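Long-range contacts in alkaline phosphatase (Thermus thermophilus, PDB 7KWD), which probably hydrolyses phosphate monoesters as a metal-dependent homodimeric alkaline phosphatase, with two zinc ions and one magnesium ion at its active site: residues 148-152 and 267-271; 280-285 and 345-350. All blocks are in the same frame, centred on the assembly; numbering follows the deposited sequence.

In the fold
Strands 40-46 and 135-140 are among those laid down before helix 147-153, where contact 1 begins. It closes 115 residues later, when strand 265-271 runs parallel between those two strands and brings Glu270 to the magnesium ion already held by Thr148. Helix 273-280 follows at once, carrying the zinc ligands Asp275 and His279, and its end opens contact 2. That second loop, 60 residues long, passes through helix 283-306 and strand 310-325 before 345-350 returns to the junction of helices 273-280 and 283-306. The two loops stand in series, neither nested nor crossed, with centres about 24 Å apart: contact 1 joins helix to central strand at the metal site, contact 2 joins two helix starts farther out.

Contact 1. Residues 148-152 and 267-271; sequences TPASF and LQVEA. With MG (magnesium ion), chain D.
Gln268 and Phe152 meet at about a right angle, the amide plane turned 82° from the ring, with NE2 of Gln268 standing 3.1 Å above the plane of the Phe152 ring, over its centre. The same nitrogen gives a nearly straight hydrogen bond to Thr148 O (3.1 Å between Gln268 NE2 and Thr148 O, 165° at the hydrogen). It comes to that oxygen from above the carbonyl plane, while Ser151 OG donates from the opposite face, so two donors grip one helical carbonyl. With CG anti to the backbone N (chi1 -173°) and an extended chain, Gln268 spans the gap from strand to helix, and its OE1 lies against the ring of Pro149. Shortening this glutamine to an alanine is likely to strip the Phe152 face of its amide and leave Thr148 O with one donor fewer.

Two residues along the strand, Glu270 reaches past Pro149 CD to the magnesium ion. Its OE2 binds the metal at 2.0 Å, Thr148 OG1 does so at 2.4 Å, and Asp47 is the third protein ligand. A metal-bound water links Thr148 N to Glu270 OE1, which Thr140 also holds.

Segments 148-152 and 267-271 run nearly antiparallel. Helix 95-104, bearing the predicted nucleophile Ser95, touches Thr148 and Phe152; strand 135-140 flanks Gln268, and helix 247-259 packs on Leu267 and Val269.

Contact 2. Residues 280-285 and 345-350; sequences LNDAGA and QRASFE
Asp282 OD2 accepts the backbone N-H of Phe349 across the contact, 3.0 Å from Phe349 N and met nearly along its C-O axis, and also pairs with Lys373 in a salt bridge. Asp282 OD1 serves its own helix instead: Ala285 N approaches it from above the carboxylate plane at 3.1 Å, and Gly284 N adds a weak bond. A water donates to OD1 and accepts from Gln345 NE2, joining the two side chains, while Gln345 OE1 accepts from the same Lys373.

Packing gathers round the Phe349 ring. Its CG lies anti to the carbonyl carbon (chi1 -75°), which turns one ring face to the Asp282 carboxylate, Asp282 CG lying 4.1 Å from the ring plane, offset toward the rim. Leu280 O faces the ring edge in plane, and the apolar pair is Leu280 CB with Phe349 CD2, 4.2 Å apart.

Gly284 CA meets Gln345 OE1 at 3.2 Å, a steric contact where a CB would clash.

Asn281, with positive phi, ends helix 273-280 in a Schellman motif, and Asp282 then N-caps helix 283-306. Ser348 OG caps His351 N at the start of helix 349-356 and also hydrogen-bonds Asp236, so two capped helix starts meet near the zinc ligand His279.

Contact 1. Residues 148-152 and 267-271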
loop_
_atom_site.group_PDB
_atom_site.type_symbol
_atom_site.label_atom_id
_atom_site.label_comp_id
_atom_site.label_asym_id
_atom_site.label_seq_id
_atom_site.Cartn_x
_atom_site.Cartn_y
_atom_site.Cartn_z
ATOM N N THR A 148 -9.781 -19.402 4.194
ATOM C CA THR A 148 -9.627 -19.094 2.777
ATOM C C THR A 148 -9.945 -20.303 1.918
ATOM O O THR A 148 -10.761 -20.187 0.987
ATOM C CB THR A 148 -8.221 -18.553 2.518
ATOM O OG1 THR A 148 -8.039 -17.337 3.256
ATOM C CG2 THR A 148 -8.054 -18.285 1.046
ATOM N N PRO A 149 -9.374 -21.474 2.159
ATOM C CA PRO A 149 -9.805 -22.662 1.399
ATOM C C PRO A 149 -11.240 -23.024 1.674
ATOM O O PRO A 149 -11.999 -23.364 0.742
ATOM C CB PRO A 149 -8.833 -23.767 1.876
ATOM C CG PRO A 149 -8.229 -23.252 3.138
ATOM C CD PRO A 149 -8.214 -21.738 3.021
ATOM N N ALA A 150 -11.656 -22.935 2.948
ATOM C CA ALA A 150 -12.976 -23.453 3.278
ATOM C C ALA A 150 -14.064 -22.615 2.629
ATOM O O ALA A 150 -15.099 -23.150 2.202
ATOM C CB ALA A 150 -13.161 -23.522 4.790
ATOM N N SER A 151 -13.847 -21.293 2.532
ATOM C CA SER A 151 -14.880 -20.429 1.980
ATOM C C SER A 151 -15.146 -20.739 0.521
ATOM O O SER A 151 -16.153 -20.285 -0.022
ATOM C CB SER A 151 -14.469 -18.967 2.111
ATOM O OG SER A 151 -13.378 -18.700 1.214
ATOM N N PHE A 152 -14.247 -21.486 -0.138
ATOM C CA PHE A 152 -14.459 -21.817 -1.527
ATOM C C PHE A 152 -15.307 -23.053 -1.730
ATOM O O PHE A 152 -15.815 -23.240 -2.842
ATOM C CB PHE A 152 -13.136 -22.024 -2.265
ATOM C CG PHE A 152 -12.544 -20.746 -2.782
ATOM C CD1 PHE A 152 -12.509 -19.623 -1.986
ATOM C CD2 PHE A 152 -12.065 -20.663 -4.059
ATOM C CE1 PHE A 152 -11.978 -18.432 -2.453
ATOM C CE2 PHE A 152 -11.547 -19.480 -4.542
ATOM C CZ PHE A 152 -11.489 -18.374 -3.744
ATOM N N LEU A 267 -8.223 -25.298 -8.588
ATOM C CA LEU A 267 -7.251 -25.409 -7.521
ATOM C C LEU A 267 -7.159 -24.061 -6.842
ATOM O O LEU A 267 -7.057 -23.030 -7.511
ATOM C CB LEU A 267 -5.888 -25.824 -8.075
ATOM C CG LEU A 267 -4.641 -25.650 -7.227
ATOM C CD1 LEU A 267 -4.820 -26.534 -5.989
ATOM C CD2 LEU A 267 -3.374 -26.039 -8.019
ATOM N N GLN A 268 -7.218 -24.058 -5.521
ATOM C CA GLN A 268 -6.806 -22.906 -4.742
ATOM C C GLN A 268 -5.463 -23.239 -4.099
ATOM O O GLN A 268 -5.306 -24.297 -3.475
ATOM C CB GLN A 268 -7.825 -22.541 -3.665
ATOM C CG GLN A 268 -7.457 -21.222 -2.951
ATOM C CD GLN A 268 -8.203 -20.975 -1.645
ATOM O OE1 GLN A 268 -7.687 -21.231 -0.564
ATOM N NE2 GLN A 268 -9.407 -20.417 -1.745
ATOM N N VAL A 269 -4.481 -22.383 -4.314
ATOM C CA VAL A 269 -3.221 -22.416 -3.584
ATOM C C VAL A 269 -3.215 -21.198 -2.696
ATOM O O VAL A 269 -3.449 -20.091 -3.186
ATOM C CB VAL A 269 -2.009 -22.391 -4.531
ATOM C CG1 VAL A 269 -0.697 -22.465 -3.729
ATOM C CG2 VAL A 269 -2.127 -23.515 -5.549
ATOM N N GLU A 270 -2.929 -21.387 -1.406
ATOM C CA GLU A 270 -2.908 -20.278 -0.469
ATOM C C GLU A 270 -1.550 -20.144 0.193
ATOM O O GLU A 270 -1.067 -21.086 0.842
ATOM C CB GLU A 270 -3.967 -20.400 0.630
ATOM C CG GLU A 270 -4.189 -18.996 1.267
ATOM C CD GLU A 270 -4.772 -19.083 2.637
ATOM O OE1 GLU A 270 -4.925 -20.226 3.131
ATOM O OE2 GLU A 270 -5.076 -18.027 3.186
ATOM N N ALA A 271 -0.923 -18.987 0.007
ATOM C CA ALA A 271 0.212 -18.577 0.827
ATOM C C ALA A 271 -0.413 -17.858 2.005
ATOM O O ALA A 271 -0.485 -16.633 2.062
ATOM C CB ALA A 271 1.170 -17.690 0.049
HETATM MG MG MG D . -6.205 -17.407 4.759
HETATM O O HOH W 1 -6.808 -19.394 5.197
HETATM O O HOH W 2 -7.373 -16.902 6.243
HETATM O O HOH W 3 -4.419 -17.016 6.198
#

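Contact 2. Residues 280-285 and 345-350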
loop_
_atom_site.group_PDB
_atom_site.type_symbol
_atom_site.label_atom_id
_atom_site.label_comp_id
_atom_site.label_asym_id
_atom_site.label_seq_id
_atom_site.Cartn_x
_atom_site.Cartn_y
_atom_site.Cartn_z
ATOM N N LEU A 280 2.262 -10.788 13.306
ATOM C CA LEU A 280 3.360 -10.730 14.269
ATOM C C LEU A 280 4.202 -9.453 14.148
ATOM O O LEU A 280 4.935 -9.121 15.083
ATOM C CB LEU A 280 4.306 -11.916 14.099
ATOM C CG LEU A 280 3.673 -13.290 13.965
ATOM C CD1 LEU A 280 4.719 -14.341 13.830
ATOM C CD2 LEU A 280 2.805 -13.565 15.148
ATOM N N ASN A 281 4.126 -8.746 13.026
ATOM C CA ASN A 281 5.021 -7.624 12.713
ATOM C C ASN A 281 6.441 -8.143 12.517
ATOM O O ASN A 281 7.394 -7.515 12.975
ATOM C CB ASN A 281 5.020 -6.544 13.786
ATOM C CG ASN A 281 3.812 -5.628 13.730
ATOM O OD1 ASN A 281 3.834 -4.594 14.375
ATOM N ND2 ASN A 281 2.755 -6.015 12.997
ATOM N N ASP A 282 6.572 -9.302 11.887
ATOM C CA ASP A 282 7.848 -9.965 11.655
ATOM C C ASP A 282 8.178 -9.903 10.160
ATOM O O ASP A 282 7.828 -10.793 9.377
ATOM C CB ASP A 282 7.788 -11.394 12.155
ATOM C CG ASP A 282 9.103 -12.125 11.991
ATOM O OD1 ASP A 282 10.001 -11.613 11.271
ATOM O OD2 ASP A 282 9.236 -13.225 12.570
ATOM N N ALA A 283 8.917 -8.856 9.778
ATOM C CA ALA A 283 9.231 -8.646 8.370
ATOM C C ALA A 283 10.006 -9.803 7.755
ATOM O O ALA A 283 9.850 -10.104 6.558
ATOM C CB ALA A 283 10.010 -7.330 8.220
ATOM N N GLY A 284 10.856 -10.460 8.545
ATOM C CA GLY A 284 11.645 -11.555 7.994
ATOM C C GLY A 284 10.798 -12.783 7.720
ATOM O O GLY A 284 11.019 -13.501 6.740
ATOM N N ALA A 285 9.826 -13.056 8.583
ATOM C CA ALA A 285 8.929 -14.165 8.289
ATOM C C ALA A 285 8.042 -13.859 7.071
ATOM O O ALA A 285 7.840 -14.723 6.210
ATOM C CB ALA A 285 8.078 -14.497 9.511
ATOM N N GLN A 345 18.404 -13.193 9.527
ATOM C CA GLN A 345 17.324 -13.817 10.291
ATOM C C GLN A 345 17.230 -15.305 9.985
ATOM O O GLN A 345 17.464 -15.747 8.861
ATOM C CB GLN A 345 16.002 -13.116 10.010
ATOM C CG GLN A 345 16.024 -11.695 10.501
ATOM C CD GLN A 345 14.660 -11.113 10.624
ATOM O OE1 GLN A 345 13.678 -11.803 10.442
ATOM N NE2 GLN A 345 14.586 -9.835 10.960
ATOM N N ARG A 346 16.938 -16.089 11.028
ATOM C CA ARG A 346 16.930 -17.539 10.934
ATOM C C ARG A 346 15.681 -18.167 11.555
ATOM O O ARG A 346 15.534 -19.398 11.491
ATOM C CB ARG A 346 18.183 -18.145 11.608
ATOM C CG ARG A 346 19.515 -17.846 10.911
ATOM C CD ARG A 346 19.672 -18.639 9.621
ATOM N NE ARG A 346 20.906 -18.276 8.946
ATOM C CZ ARG A 346 21.039 -17.247 8.118
ATOM N NH1 ARG A 346 20.001 -16.463 7.834
ATOM N NH2 ARG A 346 22.211 -17.012 7.554
ATOM N N ALA A 347 14.786 -17.378 12.151
ATOM C CA ALA A 347 13.540 -17.936 12.669
ATOM C C ALA A 347 12.516 -16.814 12.840
ATOM O O ALA A 347 12.849 -15.624 12.859
ATOM C CB ALA A 347 13.764 -18.669 14.006
ATOM N N SER A 348 11.256 -17.220 12.945
ATOM C CA SER A 348 10.167 -16.289 13.184
ATOM C C SER A 348 9.991 -16.007 14.675
ATOM O O SER A 348 10.458 -16.751 15.530
ATOM C CB SER A 348 8.866 -16.881 12.649
ATOM O OG SER A 348 8.534 -18.067 13.380
ATOM N N PHE A 349 9.261 -14.931 14.978
ATOM C CA PHE A 349 8.832 -14.667 16.349
ATOM C C PHE A 349 8.070 -15.854 16.938
ATOM O O PHE A 349 8.129 -16.093 18.146
ATOM C CB PHE A 349 7.944 -13.421 16.380
ATOM C CG PHE A 349 8.686 -12.104 16.233
ATOM C CD1 PHE A 349 10.028 -11.993 16.547
ATOM C CD2 PHE A 349 8.014 -10.966 15.803
ATOM C CE1 PHE A 349 10.676 -10.778 16.434
ATOM C CE2 PHE A 349 8.662 -9.763 15.678
ATOM C CZ PHE A 349 9.995 -9.666 16.006
ATOM N N GLU A 350 7.315 -16.572 16.109
ATOM C CA GLU A 350 6.510 -17.698 16.579
ATOM C C GLU A 350 7.395 -18.818 17.074
ATOM O O GLU A 350 7.105 -19.455 18.095
ATOM C CB GLU A 350 5.607 -18.187 15.445
ATOM C CG GLU A 350 4.941 -19.540 15.670
ATOM C CD GLU A 350 4.042 -19.945 14.494
ATOM O OE1 GLU A 350 4.468 -20.784 13.669
ATOM O OE2 GLU A 350 2.916 -19.413 14.388
HETATM O O HOH W 4 11.522 -9.429 11.504
#